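PDB 3BJA: transcriptional regulator, MarR family, putative from Bacillus cereus, which probably binds DNA as a dimeric winged helix-turn-helix transcription factor of the MarR family and so regulates transcription. Local coordinates for residues A[119-122]-A[123-126]; A[22-25]-A[26-29]. One frame throughout, in Å; residues are numbered along the deposited sequence.

How the contacts relate
Contact 1 starts a helix and contact 2 includes the last turn of another. Residues 119-126 lead into and form the first turn of helix 121-138, next to the second subunit, whereas residues 22-29 carry the chain from helix 2-25 toward helix 33-44. The two centres lie 28 Å apart and the nearest atoms about 15 Å, so the contacts do not touch. Helix 95-116 links them: its side chains cover Leu22 and Ile26 of contact 2, and the chain that leaves it leads into contact 1. In MarR proteins the terminal helices build the dimer interface, and contact 1 fits that role, with Glu123 meeting Lys133 and Phe119 meeting Trp134 and Leu130 of the second subunit.

Contact 1. Residues A[119-122]-A[123-126]; sequences FTKE and EEGI
Thr120 and Glu123 form a capping box at the start of helix 121-138. Thr120 OG1 accepts from Glu123 N at 3.3 Å, and Glu123 OE1 takes the N-H of Thr120 in return at 3.0 Å, in a nearly straight bond. The latter bond reaches the anti side of the carboxylate, 23° out of its plane. With OG1 set between its own backbone N and carbonyl carbon (chi1 69°), the threonine hydroxyl faces into the first turn. Backbone bonds continue the helix: Glu124 N gives to Thr120 O at 2.9 Å and Ile126 N to Glu122 O at 3.2 Å, while the bond from Gly125 N to Lys121 O is weak.

Charged chains meet on another side of the turn. Lys121 and Glu124 run side by side, and Lys121 NZ lies 3.6 Å from Glu124 OE1 in a loose salt bridge; this oxygen also has a weak hydrogen bond from Asn3 of the second subunit. A water 2.9 Å from Glu124 OE2 accepts from Phe119 N, bridging the two.

At the aromatic ring of Phe119, Glu123 OE1 lies in plane at the C-H edge, 3.7 Å from Phe119 CD1, with the carboxylate plane turned 75° from the ring. That ring also packs edge-to-face on Trp134 of the second subunit.

Because Glu123 OE1 also makes a salt bridge to Lys133 of the second subunit, the same oxygen completes the capping box and bridges to the second subunit, and the lysine would be expected to stabilise its negative charge.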
loop_
_atom_site.group_PDB
_atom_site.type_symbol
_atom_site.label_atom_id
_atom_site.label_comp_id
_atom_site.label_asym_id
_atom_site.label_seq_id
_atom_site.Cartn_x
_atom_site.Cartn_y
_atom_site.Cartn_z
ATOM N N PHE A 119 -15.213 -1.066 17.165
ATOM C CA PHE A 119 -15.870 -2.348 17.412
ATOM C C PHE A 119 -16.131 -2.590 18.897
ATOM O O PHE A 119 -15.461 -2.029 19.762
ATOM C CB PHE A 119 -15.023 -3.494 16.848
ATOM C CG PHE A 119 -14.791 -3.387 15.382
ATOM C CD1 PHE A 119 -15.845 -3.616 14.488
ATOM C CD2 PHE A 119 -13.535 -3.046 14.874
ATOM C CE1 PHE A 119 -15.663 -3.491 13.105
ATOM C CE2 PHE A 119 -13.334 -2.927 13.482
ATOM C CZ PHE A 119 -14.397 -3.152 12.598
ATOM N N THR A 120 -17.095 -3.457 19.187
ATOM C CA THR A 120 -17.346 -3.872 20.572
ATOM C C THR A 120 -16.263 -4.918 20.908
ATOM O O THR A 120 -15.602 -5.449 20.013
ATOM C CB THR A 120 -18.776 -4.454 20.787
ATOM O OG1 THR A 120 -18.897 -5.702 20.124
ATOM C CG2 THR A 120 -19.863 -3.522 20.272
ATOM N N LYS A 121 -16.074 -5.201 22.188
ATOM C CA LYS A 121 -15.114 -6.233 22.622
ATOM C C LYS A 121 -15.427 -7.593 22.003
ATOM O O LYS A 121 -14.500 -8.319 21.641
ATOM C CB LYS A 121 -15.077 -6.371 24.149
ATOM C CG LYS A 121 -14.565 -5.159 24.921
ATOM C CD LYS A 121 -13.090 -4.949 24.703
ATOM C CE LYS A 121 -12.553 -3.735 25.431
ATOM N NZ LYS A 121 -11.256 -3.318 24.776
ATOM N N GLU A 122 -16.717 -7.920 21.864
ATOM C CA GLU A 122 -17.132 -9.178 21.239
ATOM C C GLU A 122 -16.702 -9.228 19.767
ATOM O O GLU A 122 -16.119 -10.222 19.331
ATOM C CB GLU A 122 -18.640 -9.415 21.362
ATOM C CG GLU A 122 -19.016 -10.838 20.950
ATOM C CD GLU A 122 -20.453 -11.227 21.190
ATOM O OE1 GLU A 122 -21.201 -10.524 21.915
ATOM O OE2 GLU A 122 -20.825 -12.287 20.654
ATOM N N GLU A 123 -16.996 -8.152 19.038
ATOM C CA GLU A 123 -16.635 -7.997 17.631
ATOM C C GLU A 123 -15.121 -8.054 17.389
ATOM O O GLU A 123 -14.689 -8.651 16.393
ATOM C CB GLU A 123 -17.206 -6.690 17.070
ATOM C CG GLU A 123 -18.736 -6.651 16.985
ATOM C CD GLU A 123 -19.277 -5.314 16.493
ATOM O OE1 GLU A 123 -18.690 -4.254 16.793
ATOM O OE2 GLU A 123 -20.313 -5.320 15.795
ATOM N N GLU A 124 -14.337 -7.416 18.268
ATOM C CA GLU A 124 -12.848 -7.454 18.212
ATOM C C GLU A 124 -12.324 -8.894 18.184
ATOM O O GLU A 124 -11.466 -9.223 17.370
ATOM C CB GLU A 124 -12.213 -6.710 19.408
ATOM C CG GLU A 124 -12.127 -5.182 19.241
ATOM C CD GLU A 124 -11.733 -4.423 20.529
ATOM O OE1 GLU A 124 -11.535 -5.032 21.624
ATOM O OE2 GLU A 124 -11.661 -3.176 20.440
ATOM N N GLY A 125 -12.846 -9.729 19.089
ATOM C CA GLY A 125 -12.504 -11.168 19.158
ATOM C C GLY A 125 -12.857 -11.938 17.888
ATOM O O GLY A 125 -12.086 -12.804 17.448
ATOM N N ILE A 126 -14.008 -11.605 17.293
ATOM C CA ILE A 126 -14.483 -12.254 16.067
ATOM C C ILE A 126 -13.591 -11.823 14.905
ATOM O O ILE A 126 -13.097 -12.663 14.163
ATOM C CB ILE A 126 -15.997 -11.953 15.797
ATOM C CG1 ILE A 126 -16.859 -12.587 16.885
ATOM C CG2 ILE A 126 -16.459 -12.514 14.458
ATOM C CD1 ILE A 126 -18.310 -12.140 16.858
HETATM O O HOH W 1 -12.399 -1.662 18.130
#

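Contact 2. Residues A[22-25]-A[26-29]; sequences LDKA and IEQY
Leu22 meets Ile26 one turn on, through both backbone and side chain. Its carbonyl oxygen accepts from Ile26 N at 2.8 Å, and its CD1 rests 3.9 Å from Ile26 CG2, the two side chains crossing at a slant. Ile26 holds CG1 between its backbone N and carbonyl carbon (chi1 72°), which brings CG1 to 3.5 Å from Leu22 O as well.

Asp23 has its partner further along the chain: OD1 accepts from the backbone N of Tyr33, at the start of helix 33-44. The side chain of Lys24 bends at chi2 and chi4 to bring Lys24 NZ to 3.4 Å from Glu27 OE1, a salt bridge with only a weak hydrogen bond. The backbone adds a weak bond from Glu27 N to Lys24 O at 3.4 Å, and Lys24 O also lies close to Glu27 CB. Ala25 then leads into Ile26.

Residues 22-25 are the last turn of helix 2-25. Leu22 packs on Tyr108 and Ile26 on Val104, both of helix 95-116, and Ile31 also covers Ile26. Leu22 touches Tyr8 of the second subunit too, while residues 26-29 lead on toward helix 33-44.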
loop_
_atom_site.group_PDB
_atom_site.type_symbol
_atom_site.label_atom_id
_atom_site.label_comp_id
_atom_site.label_asym_id
_atom_site.label_seq_id
_atom_site.Cartn_x
_atom_site.Cartn_y
_atom_site.Cartn_z
ATOM N N LEU A 22 -4.052 8.256 8.902
ATOM C CA LEU A 22 -2.748 8.311 9.597
ATOM C C LEU A 22 -1.922 9.510 9.117
ATOM O O LEU A 22 -1.312 10.205 9.951
ATOM C CB LEU A 22 -1.936 7.031 9.389
ATOM C CG LEU A 22 -0.534 6.911 10.004
ATOM C CD1 LEU A 22 -0.530 7.125 11.511
ATOM C CD2 LEU A 22 0.040 5.559 9.668
ATOM N N ASP A 23 -1.892 9.719 7.791
ATOM C CA ASP A 23 -1.201 10.844 7.156
ATOM C C ASP A 23 -1.730 12.177 7.639
ATOM O O ASP A 23 -0.942 13.120 7.807
ATOM C CB ASP A 23 -1.314 10.807 5.614
ATOM C CG ASP A 23 -0.318 9.854 4.947
ATOM O OD1 ASP A 23 0.464 9.148 5.648
ATOM O OD2 ASP A 23 -0.317 9.823 3.685
ATOM N N LYS A 24 -3.054 12.241 7.835
ATOM C CA LYS A 24 -3.729 13.427 8.369
ATOM C C LYS A 24 -3.239 13.630 9.800
ATOM O O LYS A 24 -2.846 14.736 10.163
ATOM C CB LYS A 24 -5.261 13.262 8.323
ATOM C CG LYS A 24 -6.085 14.557 8.232
ATOM C CD LYS A 24 -6.222 15.332 9.535
ATOM C CE LYS A 24 -7.046 16.607 9.341
ATOM N NZ LYS A 24 -6.339 17.610 8.490
ATOM N N ALA A 25 -3.225 12.539 10.573
ATOM C CA ALA A 25 -2.802 12.531 11.981
ATOM C C ALA A 25 -1.343 12.934 12.242
ATOM O O ALA A 25 -1.079 13.641 13.230
ATOM C CB ALA A 25 -3.077 11.167 12.597
ATOM N N ILE A 26 -0.412 12.487 11.387
ATOM C CA ILE A 26 1.038 12.814 11.532
ATOM C C ILE A 26 1.525 14.019 10.686
ATOM O O ILE A 26 2.725 14.340 10.693
ATOM C CB ILE A 26 1.949 11.553 11.294
ATOM C CG1 ILE A 26 2.012 11.122 9.809
ATOM C CG2 ILE A 26 1.493 10.412 12.179
ATOM C CD1 ILE A 26 2.939 9.946 9.543
ATOM N N GLU A 27 0.576 14.670 9.995
ATOM C CA GLU A 27 0.787 15.817 9.068
ATOM C C GLU A 27 1.686 16.913 9.620
ATOM O O GLU A 27 2.600 17.386 8.935
ATOM C CB GLU A 27 -0.590 16.425 8.710
ATOM C CG GLU A 27 -0.632 17.534 7.662
ATOM C CD GLU A 27 -2.020 18.177 7.511
ATOM O OE1 GLU A 27 -3.026 17.573 7.965
ATOM O OE2 GLU A 27 -2.100 19.303 6.932
ATOM N N GLN A 28 1.397 17.309 10.856
ATOM C CA GLN A 28 2.139 18.354 11.581
ATOM C C GLN A 28 3.654 18.142 11.696
ATOM O O GLN A 28 4.377 19.116 11.810
ATOM C CB GLN A 28 1.543 18.564 12.986
ATOM C CG GLN A 28 1.656 17.348 13.939
ATOM C CD GLN A 28 1.050 17.625 15.309
ATOM O OE1 GLN A 28 -0.150 17.419 15.519
ATOM N NE2 GLN A 28 1.892 18.064 16.260
ATOM N N TYR A 29 4.116 16.888 11.664
ATOM C CA TYR A 29 5.550 16.554 11.753
ATOM C C TYR A 29 6.287 16.520 10.411
ATOM O O TYR A 29 7.431 16.056 10.360
ATOM C CB TYR A 29 5.737 15.206 12.471
ATOM C CG TYR A 29 5.141 15.197 13.844
ATOM C CD1 TYR A 29 5.822 15.779 14.905
ATOM C CD2 TYR A 29 3.883 14.627 14.092
ATOM C CE1 TYR A 29 5.279 15.809 16.184
ATOM C CE2 TYR A 29 3.327 14.649 15.372
ATOM C CZ TYR A 29 4.044 15.244 16.416
ATOM O OH TYR A 29 3.558 15.295 17.689
#